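Local coordinates for protein 3,5-epimerase/4-reductase (Arabidopsis thaliana, PDB 4QQR) that catalyses the 3,5-epimerisation of dTDP-4-keto-6-deoxyglucose and the NADPH-dependent reduction that completes dTDP-beta-L-rhamnose, at residues Ile206-Glu209 / Met210-Asn214; Glu153-Lys156 / Asn157-Asn160; Arg178-Ile181 / Thr182-Arg186; Ser228-Glu231 / Ile232-Met235; Ser51-Ala54 / Asp55-Val59. All blocks are in the same frame, centred on the assembly; numbering follows the deposited sequence.

Interaction 1. Residues Ile206-Glu209 / Met210-Asn214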
loop_
_atom_site.group_PDB
_atom_site.type_symbol
_atom_site.label_atom_id
_atom_site.label_comp_id
_atom_site.label_asym_id
_atom_site.label_seq_id
_atom_site.Cartn_x
_atom_site.Cartn_y
_atom_site.Cartn_z
ATOM N N ILE A 206 -21.647 -3.564 18.836
ATOM C CA ILE A 206 -22.128 -3.876 17.489
ATOM C C ILE A 206 -21.065 -4.570 16.641
ATOM O O ILE A 206 -21.358 -5.483 15.881
ATOM C CB ILE A 206 -22.618 -2.582 16.775
ATOM C CG1 ILE A 206 -24.005 -2.175 17.312
ATOM C CG2 ILE A 206 -22.605 -2.740 15.239
ATOM C CD1 ILE A 206 -24.401 -0.742 17.033
ATOM N N SER A 207 -19.816 -4.149 16.788
ATOM C CA SER A 207 -18.744 -4.784 16.036
ATOM C C SER A 207 -18.560 -6.241 16.450
ATOM O O SER A 207 -18.265 -7.083 15.600
ATOM C CB SER A 207 -17.430 -3.985 16.099
ATOM O OG SER A 207 -16.790 -4.110 17.346
ATOM N N ILE A 208 -18.745 -6.551 17.734
ATOM C CA ILE A 208 -18.744 -7.958 18.158
ATOM C C ILE A 208 -19.820 -8.725 17.374
ATOM O O ILE A 208 -19.602 -9.869 16.949
ATOM C CB ILE A 208 -19.006 -8.163 19.688
ATOM C CG1 ILE A 208 -18.024 -7.377 20.575
ATOM C CG2 ILE A 208 -18.975 -9.629 20.044
ATOM C CD1 ILE A 208 -16.578 -7.538 20.229
ATOM N N GLU A 209 -20.970 -8.078 17.176
ATOM C CA GLU A 209 -22.123 -8.700 16.511
ATOM C C GLU A 209 -21.902 -8.900 15.015
ATOM O O GLU A 209 -22.447 -9.838 14.423
ATOM C CB GLU A 209 -23.418 -7.892 16.747
ATOM C CG GLU A 209 -23.805 -7.777 18.218
ATOM C CD GLU A 209 -24.065 -9.139 18.867
ATOM O OE1 GLU A 209 -24.654 -10.013 18.168
ATOM O OE2 GLU A 209 -23.673 -9.329 20.057
ATOM N N MET A 210 -21.111 -8.007 14.414
ATOM C CA MET A 210 -20.801 -8.073 12.981
ATOM C C MET A 210 -19.970 -9.301 12.705
ATOM O O MET A 210 -20.225 -10.020 11.741
ATOM C CB MET A 210 -20.072 -6.815 12.519
ATOM C CG MET A 210 -20.925 -5.553 12.651
ATOM S SD MET A 210 -20.146 -4.074 11.979
ATOM C CE MET A 210 -20.407 -4.318 10.228
ATOM N N ALA A 211 -18.989 -9.533 13.579
ATOM C CA ALA A 211 -18.211 -10.769 13.600
ATOM C C ALA A 211 -19.129 -11.989 13.714
ATOM O O ALA A 211 -19.045 -12.911 12.900
ATOM C CB ALA A 211 -17.212 -10.751 14.742
ATOM N N LYS A 212 -20.005 -11.994 14.716
ATOM C CA LYS A 212 -20.935 -13.102 14.885
ATOM C C LYS A 212 -21.753 -13.375 13.613
ATOM O O LYS A 212 -22.068 -14.521 13.319
ATOM C CB LYS A 212 -21.848 -12.864 16.087
ATOM C CG LYS A 212 -21.173 -13.048 17.466
ATOM C CD LYS A 212 -22.101 -12.587 18.592
ATOM C CE LYS A 212 -21.636 -13.090 19.951
ATOM N NZ LYS A 212 -22.225 -12.318 21.116
ATOM N N ARG A 213 -22.058 -12.327 12.845
ATOM C CA ARG A 213 -22.860 -12.467 11.637
ATOM C C ARG A 213 -22.008 -12.683 10.408
ATOM O O ARG A 213 -22.512 -12.659 9.291
ATOM C CB ARG A 213 -23.703 -11.226 11.415
ATOM C CG ARG A 213 -24.676 -10.966 12.515
ATOM C CD ARG A 213 -25.565 -9.777 12.181
ATOM N NE ARG A 213 -26.274 -9.308 13.363
ATOM C CZ ARG A 213 -27.100 -8.269 13.385
ATOM N NH1 ARG A 213 -27.335 -7.569 12.277
ATOM N NH2 ARG A 213 -27.687 -7.932 14.527
ATOM N N ASN A 214 -20.714 -12.869 10.623
ATOM C CA ASN A 214 -19.749 -13.001 9.531
ATOM C C ASN A 214 -19.821 -11.904 8.437
ATOM O O ASN A 214 -19.751 -12.196 7.238
ATOM C CB ASN A 214 -19.855 -14.401 8.931
ATOM C CG ASN A 214 -19.762 -15.491 9.985
ATOM O OD1 ASN A 214 -18.840 -15.501 10.805
ATOM N ND2 ASN A 214 -20.727 -16.403 9.979
HETATM O O HOH W 1 -25.815 -10.672 15.867
#

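Interaction 2. Residues Glu153-Lys156 / Asn157-Asn160. With ZN (zinc ion), chain D.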
loop_
_atom_site.group_PDB
_atom_site.type_symbol
_atom_site.label_atom_id
_atom_site.label_comp_id
_atom_site.label_asym_id
_atom_site.label_seq_id
_atom_site.Cartn_x
_atom_site.Cartn_y
_atom_site.Cartn_z
ATOM N N GLU A 153 -7.956 0.079 0.426
ATOM C CA GLU A 153 -8.214 -0.342 -0.940
ATOM C C GLU A 153 -7.739 -1.784 -1.164
ATOM O O GLU A 153 -8.446 -2.593 -1.760
ATOM C CB GLU A 153 -7.551 0.610 -1.942
ATOM C CG GLU A 153 -7.695 0.176 -3.406
ATOM C CD GLU A 153 -8.915 0.767 -4.106
ATOM O OE1 GLU A 153 -9.739 1.448 -3.439
ATOM O OE2 GLU A 153 -9.044 0.561 -5.343
ATOM N N LEU A 154 -6.547 -2.099 -0.669
ATOM C CA LEU A 154 -6.011 -3.456 -0.760
ATOM C C LEU A 154 -6.878 -4.490 -0.047
ATOM O O LEU A 154 -7.127 -5.578 -0.578
ATOM C CB LEU A 154 -4.580 -3.509 -0.228
ATOM C CG LEU A 154 -3.607 -2.705 -1.083
ATOM C CD1 LEU A 154 -2.282 -2.516 -0.372
ATOM C CD2 LEU A 154 -3.440 -3.386 -2.439
ATOM N N LEU A 155 -7.353 -4.150 1.147
ATOM C CA LEU A 155 -8.180 -5.078 1.907
ATOM C C LEU A 155 -9.485 -5.446 1.190
ATOM O O LEU A 155 -10.113 -6.455 1.529
ATOM C CB LEU A 155 -8.443 -4.542 3.306
ATOM C CG LEU A 155 -7.192 -4.479 4.186
ATOM C CD1 LEU A 155 -7.501 -3.881 5.555
ATOM C CD2 LEU A 155 -6.578 -5.853 4.336
ATOM N N LYS A 156 -9.879 -4.644 0.196
ATOM C CA LYS A 156 -11.052 -4.946 -0.638
ATOM C C LYS A 156 -10.899 -6.299 -1.342
ATOM O O LYS A 156 -11.900 -6.921 -1.724
ATOM C CB LYS A 156 -11.278 -3.871 -1.727
ATOM C CG LYS A 156 -11.995 -2.579 -1.308
ATOM C CD LYS A 156 -12.229 -1.694 -2.545
ATOM C CE LYS A 156 -12.893 -0.353 -2.239
ATOM N NZ LYS A 156 -14.383 -0.363 -2.493
ATOM N N ASN A 157 -9.651 -6.730 -1.539
ATOM C CA ASN A 157 -9.368 -7.989 -2.222
ATOM C C ASN A 157 -9.445 -9.207 -1.306
ATOM O O ASN A 157 -9.405 -10.341 -1.798
ATOM C CB ASN A 157 -7.996 -7.952 -2.895
ATOM C CG ASN A 157 -7.850 -6.795 -3.867
ATOM O OD1 ASN A 157 -8.527 -6.747 -4.896
ATOM N ND2 ASN A 157 -6.944 -5.867 -3.561
ATOM N N TYR A 158 -9.540 -8.978 0.011
ATOM C CA TYR A 158 -9.698 -10.073 0.982
ATOM C C TYR A 158 -11.145 -10.203 1.432
ATOM O O TYR A 158 -11.579 -9.499 2.326
ATOM C CB TYR A 158 -8.811 -9.879 2.219
ATOM C CG TYR A 158 -7.344 -9.805 1.908
ATOM C CD1 TYR A 158 -6.514 -10.896 2.113
ATOM C CD2 TYR A 158 -6.787 -8.643 1.385
ATOM C CE1 TYR A 158 -5.165 -10.831 1.814
ATOM C CE2 TYR A 158 -5.444 -8.567 1.081
ATOM C CZ TYR A 158 -4.635 -9.660 1.301
ATOM O OH TYR A 158 -3.295 -9.577 0.993
ATOM N N GLU A 159 -11.872 -11.139 0.838
ATOM C CA GLU A 159 -13.304 -11.291 1.075
ATOM C C GLU A 159 -13.692 -11.644 2.499
ATOM O O GLU A 159 -14.883 -11.655 2.828
ATOM C CB GLU A 159 -13.873 -12.364 0.145
ATOM C CG GLU A 159 -13.799 -13.752 0.738
ATOM C CD GLU A 159 -13.424 -14.813 -0.276
ATOM O OE1 GLU A 159 -13.999 -14.821 -1.390
ATOM O OE2 GLU A 159 -12.545 -15.636 0.058
ATOM N N ASN A 160 -12.706 -11.968 3.330
ATOM C CA ASN A 160 -12.967 -12.385 4.710
ATOM C C ASN A 160 -12.821 -11.220 5.700
ATOM O O ASN A 160 -13.109 -11.350 6.883
ATOM C CB ASN A 160 -11.977 -13.472 5.086
ATOM C CG ASN A 160 -10.564 -12.941 5.156
ATOM O OD1 ASN A 160 -10.129 -12.179 4.280
ATOM N ND2 ASN A 160 -9.849 -13.290 6.224
HETATM ZN ZN ZN D . -12.317 -16.992 -2.030
#

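Interaction 3. Residues Arg178-Ile181 / Thr182-Arg186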
loop_
_atom_site.group_PDB
_atom_site.type_symbol
_atom_site.label_atom_id
_atom_site.label_comp_id
_atom_site.label_asym_id
_atom_site.label_seq_id
_atom_site.Cartn_x
_atom_site.Cartn_y
_atom_site.Cartn_z
ATOM N N ARG A 178 -7.388 9.959 24.998
ATOM C CA ARG A 178 -7.640 9.623 23.600
ATOM C C ARG A 178 -9.069 9.988 23.193
ATOM O O ARG A 178 -9.364 10.199 22.020
ATOM C CB ARG A 178 -7.331 8.145 23.338
ATOM C CG ARG A 178 -5.883 7.860 22.913
ATOM C CD ARG A 178 -5.436 6.507 23.418
ATOM N NE ARG A 178 -5.187 6.558 24.853
ATOM C CZ ARG A 178 -5.434 5.567 25.710
ATOM N NH1 ARG A 178 -5.948 4.413 25.288
ATOM N NH2 ARG A 178 -5.165 5.739 27.005
ATOM N N ASN A 179 -9.945 10.072 24.186
ATOM C CA ASN A 179 -11.333 10.456 23.977
ATOM C C ASN A 179 -11.449 11.819 23.300
ATOM O O ASN A 179 -10.849 12.789 23.746
ATOM C CB ASN A 179 -12.071 10.423 25.326
ATOM C CG ASN A 179 -13.587 10.488 25.186
ATOM O OD1 ASN A 179 -14.127 11.204 24.333
ATOM N ND2 ASN A 179 -14.283 9.745 26.042
ATOM N N PHE A 180 -12.213 11.889 22.215
ATOM C CA PHE A 180 -12.268 13.114 21.433
ATOM C C PHE A 180 -12.859 14.256 22.237
ATOM O O PHE A 180 -12.401 15.393 22.126
ATOM C CB PHE A 180 -13.054 12.934 20.139
ATOM C CG PHE A 180 -13.150 14.194 19.316
ATOM C CD1 PHE A 180 -12.121 14.565 18.472
ATOM C CD2 PHE A 180 -14.264 15.013 19.395
ATOM C CE1 PHE A 180 -12.202 15.724 17.716
ATOM C CE2 PHE A 180 -14.347 16.171 18.644
ATOM C CZ PHE A 180 -13.313 16.525 17.800
ATOM N N ILE A 181 -13.875 13.942 23.036
ATOM C CA ILE A 181 -14.489 14.914 23.935
ATOM C C ILE A 181 -13.462 15.568 24.860
ATOM O O ILE A 181 -13.336 16.798 24.877
ATOM C CB ILE A 181 -15.587 14.272 24.815
ATOM C CG1 ILE A 181 -16.713 13.692 23.953
ATOM C CG2 ILE A 181 -16.161 15.291 25.789
ATOM C CD1 ILE A 181 -17.803 13.039 24.770
ATOM N N THR A 182 -12.724 14.763 25.624
ATOM C CA THR A 182 -11.785 15.349 26.577
ATOM C C THR A 182 -10.618 16.107 25.927
ATOM O O THR A 182 -10.090 17.041 26.533
ATOM C CB THR A 182 -11.257 14.350 27.612
ATOM O OG1 THR A 182 -9.848 14.174 27.431
ATOM C CG2 THR A 182 -11.988 13.045 27.499
ATOM N N LYS A 183 -10.224 15.714 24.716
ATOM C CA LYS A 183 -9.293 16.515 23.935
ATOM C C LYS A 183 -9.859 17.916 23.813
ATOM O O LYS A 183 -9.302 18.875 24.343
ATOM C CB LYS A 183 -9.119 15.947 22.521
ATOM C CG LYS A 183 -8.252 14.701 22.404
ATOM C CD LYS A 183 -8.094 14.306 20.947
ATOM C CE LYS A 183 -7.159 13.132 20.790
ATOM N NZ LYS A 183 -6.868 12.879 19.344
ATOM N N ILE A 184 -10.985 18.005 23.114
ATOM C CA ILE A 184 -11.673 19.259 22.833
ATOM C C ILE A 184 -12.058 20.041 24.089
ATOM O O ILE A 184 -11.964 21.261 24.109
ATOM C CB ILE A 184 -12.912 18.986 21.980
ATOM C CG1 ILE A 184 -12.467 18.315 20.690
ATOM C CG2 ILE A 184 -13.658 20.252 21.667
ATOM C CD1 ILE A 184 -11.338 19.039 20.017
ATOM N N ALA A 185 -12.473 19.344 25.137
ATOM C CA ALA A 185 -12.781 20.000 26.408
ATOM C C ALA A 185 -11.530 20.560 27.098
ATOM O O ALA A 185 -11.624 21.439 27.963
ATOM C CB ALA A 185 -13.519 19.043 27.350
ATOM N N ARG A 186 -10.365 20.037 26.727
ATOM C CA ARG A 186 -9.121 20.447 27.369
ATOM C C ARG A 186 -8.404 21.504 26.547
ATOM O O ARG A 186 -7.376 22.036 26.963
ATOM C CB ARG A 186 -8.197 19.248 27.614
ATOM C CG ARG A 186 -8.037 18.883 29.085
ATOM C CD ARG A 186 -8.562 17.481 29.387
ATOM N NE ARG A 186 -7.531 16.445 29.266
ATOM C CZ ARG A 186 -7.441 15.387 30.072
ATOM N NH1 ARG A 186 -8.313 15.229 31.059
ATOM N NH2 ARG A 186 -6.476 14.487 29.899
#

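Interaction 4. Residues Ser228-Glu231 / Ile232-Met235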
loop_
_atom_site.group_PDB
_atom_site.type_symbol
_atom_site.label_atom_id
_atom_site.label_comp_id
_atom_site.label_asym_id
_atom_site.label_seq_id
_atom_site.Cartn_x
_atom_site.Cartn_y
_atom_site.Cartn_z
ATOM N N SER A 228 -21.027 19.210 15.707
ATOM C CA SER A 228 -19.904 20.135 15.708
ATOM C C SER A 228 -19.242 20.069 17.073
ATOM O O SER A 228 -19.797 19.476 18.018
ATOM C CB SER A 228 -20.371 21.551 15.422
ATOM O OG SER A 228 -21.085 22.064 16.533
ATOM N N HIS A 229 -18.052 20.666 17.169
ATOM C CA HIS A 229 -17.307 20.728 18.433
ATOM C C HIS A 229 -18.084 21.492 19.477
ATOM O O HIS A 229 -18.051 21.148 20.659
ATOM C CB HIS A 229 -15.956 21.405 18.232
ATOM C CG HIS A 229 -15.140 20.804 17.137
ATOM N ND1 HIS A 229 -15.444 20.983 15.803
ATOM C CD2 HIS A 229 -14.041 20.017 17.165
ATOM C CE1 HIS A 229 -14.563 20.341 15.063
ATOM N NE2 HIS A 229 -13.699 19.742 15.866
ATOM N N ASN A 230 -18.790 22.525 19.023
ATOM C CA ASN A 230 -19.586 23.364 19.908
ATOM C C ASN A 230 -20.780 22.644 20.500
ATOM O O ASN A 230 -21.037 22.749 21.704
ATOM C CB ASN A 230 -20.038 24.637 19.194
ATOM C CG ASN A 230 -18.945 25.701 19.139
ATOM O OD1 ASN A 230 -17.958 25.637 19.856
ATOM N ND2 ASN A 230 -19.136 26.694 18.296
ATOM N N GLU A 231 -21.509 21.904 19.663
ATOM C CA GLU A 231 -22.697 21.201 20.131
ATOM C C GLU A 231 -22.282 20.252 21.228
ATOM O O GLU A 231 -23.048 19.993 22.160
ATOM C CB GLU A 231 -23.399 20.458 18.992
ATOM C CG GLU A 231 -23.932 21.398 17.920
ATOM C CD GLU A 231 -24.492 20.694 16.690
ATOM O OE1 GLU A 231 -25.694 20.899 16.398
ATOM O OE2 GLU A 231 -23.732 19.970 15.994
ATOM N N ILE A 232 -21.041 19.777 21.128
ATOM C CA ILE A 232 -20.475 18.863 22.101
ATOM C C ILE A 232 -20.099 19.577 23.393
ATOM O O ILE A 232 -20.516 19.168 24.476
ATOM C CB ILE A 232 -19.250 18.146 21.519
ATOM C CG1 ILE A 232 -19.698 17.110 20.479
ATOM C CG2 ILE A 232 -18.422 17.489 22.631
ATOM C CD1 ILE A 232 -18.541 16.415 19.745
ATOM N N LEU A 233 -19.316 20.647 23.267
ATOM C CA LEU A 233 -18.894 21.441 24.425
ATOM C C LEU A 233 -20.087 21.942 25.238
ATOM O O LEU A 233 -20.028 21.987 26.469
ATOM C CB LEU A 233 -17.987 22.614 23.999
ATOM C CG LEU A 233 -16.446 22.488 24.047
ATOM C CD1 LEU A 233 -15.970 21.051 24.152
ATOM C CD2 LEU A 233 -15.766 23.169 22.863
ATOM N N GLU A 234 -21.168 22.312 24.547
ATOM C CA GLU A 234 -22.386 22.758 25.224
ATOM C C GLU A 234 -22.931 21.626 26.084
ATOM O O GLU A 234 -23.324 21.844 27.225
ATOM C CB GLU A 234 -23.456 23.207 24.221
ATOM C CG GLU A 234 -23.153 24.488 23.480
ATOM C CD GLU A 234 -23.799 24.513 22.113
ATOM O OE1 GLU A 234 -23.494 25.432 21.324
ATOM O OE2 GLU A 234 -24.608 23.602 21.814
ATOM N N MET A 235 -22.941 20.417 25.535
ATOM C CA MET A 235 -23.345 19.243 26.300
ATOM C C MET A 235 -22.387 18.933 27.443
ATOM O O MET A 235 -22.800 18.465 28.500
ATOM C CB MET A 235 -23.477 18.021 25.396
ATOM C CG MET A 235 -24.514 18.185 24.314
ATOM S SD MET A 235 -24.703 16.655 23.393
ATOM C CE MET A 235 -25.862 17.177 22.140
#

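Interaction 5. Residues Ser51-Ala54 / Asp55-Val59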
loop_
_atom_site.group_PDB
_atom_site.type_symbol
_atom_site.label_atom_id
_atom_site.label_comp_id
_atom_site.label_asym_id
_atom_site.label_seq_id
_atom_site.Cartn_x
_atom_site.Cartn_y
_atom_site.Cartn_z
ATOM N N SER A 51 4.817 -15.837 13.591
ATOM C CA SER A 51 4.331 -15.355 14.891
ATOM C C SER A 51 2.793 -15.356 14.979
ATOM O O SER A 51 2.214 -15.765 15.998
ATOM C CB SER A 51 4.867 -13.952 15.191
ATOM O OG SER A 51 6.263 -13.863 14.947
ATOM N N ILE A 52 2.149 -14.891 13.907
ATOM C CA ILE A 52 0.693 -14.876 13.795
ATOM C C ILE A 52 0.138 -16.278 13.529
ATOM O O ILE A 52 -0.871 -16.678 14.143
ATOM C CB ILE A 52 0.234 -13.944 12.656
ATOM C CG1 ILE A 52 0.999 -12.624 12.702
ATOM C CG2 ILE A 52 -1.269 -13.714 12.720
ATOM C CD1 ILE A 52 0.814 -11.890 13.981
ATOM N N VAL A 53 0.789 -17.018 12.626
ATOM C CA VAL A 53 0.402 -18.402 12.339
ATOM C C VAL A 53 0.363 -19.230 13.629
ATOM O O VAL A 53 -0.512 -20.082 13.807
ATOM C CB VAL A 53 1.332 -19.089 11.287
ATOM C CG1 VAL A 53 0.844 -20.499 10.959
ATOM C CG2 VAL A 53 1.398 -18.278 10.006
ATOM N N ALA A 54 1.295 -18.950 14.536
ATOM C CA ALA A 54 1.377 -19.650 15.815
ATOM C C ALA A 54 0.167 -19.354 16.713
ATOM O O ALA A 54 -0.454 -20.270 17.278
ATOM C CB ALA A 54 2.667 -19.289 16.519
ATOM N N ASP A 55 -0.149 -18.070 16.840
ATOM C CA ASP A 55 -1.336 -17.627 17.551
ATOM C C ASP A 55 -2.604 -18.329 17.067
ATOM O O ASP A 55 -3.407 -18.761 17.888
ATOM C CB ASP A 55 -1.517 -16.111 17.405
ATOM C CG ASP A 55 -0.428 -15.316 18.087
ATOM O OD1 ASP A 55 0.605 -15.913 18.451
ATOM O OD2 ASP A 55 -0.607 -14.088 18.254
ATOM N N ILE A 56 -2.796 -18.430 15.751
ATOM C CA ILE A 56 -4.035 -19.017 15.238
ATOM C C ILE A 56 -4.136 -20.488 15.628
ATOM O O ILE A 56 -5.214 -20.989 15.953
ATOM C CB ILE A 56 -4.179 -18.898 13.708
ATOM C CG1 ILE A 56 -3.949 -17.455 13.237
ATOM C CG2 ILE A 56 -5.528 -19.445 13.254
ATOM C CD1 ILE A 56 -5.076 -16.533 13.471
ATOM N N GLU A 57 -3.005 -21.185 15.619
ATOM C CA GLU A 57 -3.016 -22.597 15.996
ATOM C C GLU A 57 -3.124 -22.806 17.511
ATOM O O GLU A 57 -3.823 -23.711 17.979
ATOM C CB GLU A 57 -1.813 -23.321 15.399
ATOM C CG GLU A 57 -1.681 -23.079 13.897
ATOM C CD GLU A 57 -1.131 -24.277 13.149
ATOM O OE1 GLU A 57 -1.808 -25.332 13.155
ATOM O OE2 GLU A 57 -0.033 -24.158 12.551
ATOM N N SER A 58 -2.446 -21.947 18.264
ATOM C CA SER A 58 -2.511 -21.971 19.721
ATOM C C SER A 58 -3.912 -21.632 20.260
ATOM O O SER A 58 -4.407 -22.307 21.166
ATOM C CB SER A 58 -1.454 -21.029 20.303
ATOM O OG SER A 58 -1.525 -20.980 21.713
ATOM N N VAL A 59 -4.551 -20.602 19.698
ATOM C CA VAL A 59 -5.866 -20.128 20.171
ATOM C C VAL A 59 -7.040 -20.850 19.505
ATOM O O VAL A 59 -8.126 -20.968 20.090
ATOM C CB VAL A 59 -6.025 -18.609 19.949
ATOM C CG1 VAL A 59 -7.379 -18.098 20.461
ATOM C CG2 VAL A 59 -4.903 -17.867 20.635
#

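Interaction 1. Residues Ile206-Glu209 / Met210-Asn214
Ile206 meets Met210 one helical turn on, the methyl CG2 resting 4.2 Å from Met210 CG on the buried side of helix 200-212. Beside them, Ala211 CB lies against the carbonyl of Ile208, 3.4 Å from its O, and touches Phe65 and Ile109 of the central sheet. Met210 N bonds to Ile206 O at 2.9 Å, with the donor in the carbonyl plane. Ser207, also buried, sends its hydroxyl away from this contact to Tyr111, which probably binds NADPH. The helix ends in a Schellman motif: Asn214, with positive phi, is the C-prime residue, Asn214 N bonds to Ala211 O at 2.8 Å, and Leu215 N turns back to Met210 O. The more exposed side is looser and polar. Bent at chi2 (-61°), Glu209 doubles over so that its carboxylate can reach two ways. Towards Lys212 it makes a weak salt bridge, OE2 to NZ 3.5 Å. Towards Arg213 it works through a water, which donates to Glu209 OE1 at 2.7 Å and accepts from Arg213 NE at 2.9 Å at the guanidinium edge, in plane. Arg213 NH1 makes a salt bridge with Glu275.

Interaction 2. Residues Glu153-Lys156 / Asn157-Asn160
With CG anti to its own carbonyl carbon (chi1 -56°), Asn157 folds its amide back along the chain until ND2 comes beside Leu154 O. Tyr158 takes the same first torsion (chi1 -59°), which carries its ring back alongside Leu154 and Leu155. Leu154 O is thereby gripped twice by one residue: by Asn157 N at 2.9 Å, nearly straight but well above the carbonyl plane, and by Asn157 ND2 at 3.0 Å, a weak and bent bond. The tyrosine edge comes next to the same oxygen, CD2 lying 3.7 Å from Leu154 O, and CD2 also packs on Leu155 CD2 at 4.1 Å. Leu155 to Tyr158 form a type I beta turn, closed by Tyr158 N on Leu155 O at 3.0 Å, and the chain leaves helix 143-155 here for strand 161-166. The outer side of the turn faces the second subunit: Asn157 packs on Phe143 there and Tyr158 on Ile87, while Asn157 OD1 takes a weak bond from Lys83 of that subunit. Replacing Asn157 by alanine would probably cost Leu154 O its second, weak donor and leave Lys83 of the second subunit without this acceptor. One residue beyond Tyr158, Glu159 OE2 binds a zinc ion at 2.5 Å, and Glu80 of the second subunit binds the same ion. The side-chain amide thus serves both partners, its N-H the helix end and its oxygen the dimer, and the zinc, shared by two carboxylates, would offset charges that otherwise probably repel across the interface.

Interaction 3. Residues Arg178-Ile181 / Thr182-Arg186
Ala185 N bonds to Ile181 O at 2.7 Å, nearly along the C=O axis, and two further i+4 backbone bonds, Ile184 N to Phe180 O and Lys183 N to Asn179 O, carry the first turn of helix 180-186. Asn179 is the N-cap. Its CG stands anti to the backbone N (chi1 -167°), which swings OD1 round to accept from Ile181 N at 3.0 Å; its ND2 bonds to the carbonyls of Ser171 and Asp173, so the amide is fixed at both ends. Thr182 crosses it at about a right angle, the methyl CG2 set 3.4 Å from Asn179 CB. On another side of the helix Ile184 CG1 lies over one face of the Phe180 ring, a CH-pi contact 3.7 Å from the centroid and 23° off the ring normal, displaced towards the rim by CE2 and CZ. Lys183 runs extended past the cap, its CE 3.9 Å from Arg178 O. Arg178 itself turns towards Trp23, a probable NADPH-binding residue, and a bound sulfate. Around the turn, Trp23 of helix 23-34 also meets Asn179, Ile181 packs on Val290 and Phe291 of helix 282-291, and Ala185 reaches Tyr236 of helix 229-239.

Interaction 4. Residues Ser228-Glu231 / Ile232-Met235
Leu233 N bonds to His229 O and Glu234 N to Asn230 O, each at 2.9 Å and close to straight, once the chain has passed from the extended Ser228 (psi 168°) into helix 229-239. This start is a capping box. OG of Ser228, the N-cap residue, accepts from Glu231 N at 3.2 Å, and in return Glu231 OE2 accepts from Ser228 N at 2.8 Å, through the lone pair that faces away from OE1. Glu231 makes the return bond with CG anti to its carbonyl carbon (chi1 -64°) and the chain extended beyond it, which lays the carboxylate before the first turn, where the helix end would probably stabilise its charge. The other oxygen, OE1, forms a salt bridge with Lys283. The next turn packs its side chains on the carbonyls of the first: Ile232 CG1 lies 3.4 Å from Ser228 O, and Leu233 CB lies 3.6 Å from His229 O. His229 and Asn230 find their polar partners beyond the helix: ND1 with Ile193 N, OD1 with Trp246 NE1. Leu233 leans on Val190 and Met235 on Ile287, so the helix joins strand 189-190 to helix 282-291. Glu234 lies along its own helix, OE2 3.5 Å from Glu231 CA, while its CG passes 3.3 Å from Asn230 O.

Interaction 5. Residues Ser51-Ala54 / Asp55-Val59
The carboxylate of Asp55 has the carbonyl oxygen of Ser51 over one face, nearer OD1 than OD2. The two are acceptors and make no bond; the approach follows from the torsion of Asp55, whose CG is anti to its carbonyl carbon (chi1 -66°) and so leans back towards the preceding turn. The other oxygen, OD2, is turned into the protein, where it is hydrogen-bonded to Tyr18 OH and Gly44 N, which satisfy it. Asp55 CB meanwhile sits 3.4 Å from Ile52 O. A lysine in place of Asp55 would probably leave Tyr18 OH and Gly44 N without their partner and bury a positive charge beside the amide N-H. A second carboxylate behaves differently: Glu57 lies side by side with Val53, pointing the same way, with OE2 4.1 Å from Val53 CG1, and its OE1 makes a long, weak ion pair with Lys104. Beneath these groups Ile56 N bonds to Ile52 O at 3.1 Å and Ser58 N to Ala54 O at 2.8 Å. Ile52 and Ile56 turn inward, Ile52 to Leu97 and Ile100 of helix 80-103, Ile56 to Leu16 of strand 14-18. Helix 49-59 is the helix of a beta-alpha-beta crossover, running from strand 38-41 past strand 14-18 to strand 63-66, as in the Rossmann fold.

Interactions 1, 2 and 5 belong to helices around the six-stranded parallel sheet, whereas interactions 3 and 4 hold helices away from it. Only 3 and 4 touch: Ile184 CG2 meets Leu233 CD1 at 3.5 Å, and Phe180 CZ meets His229 CD2 at 3.6 Å. Both are helix starts, one capped by an asparagine amide and the other by a serine-glutamate box; interactions 1 and 2 are helix ends, and interaction 5 lies within a helix. Interactions 1 and 3 are the more buried and pair aliphatic or aromatic packing with charged groups at their exposed edges. Interaction 2 alone meets the second subunit, with a shared zinc ion. The farthest apart, 4 and 5, have centres about 45 Å apart.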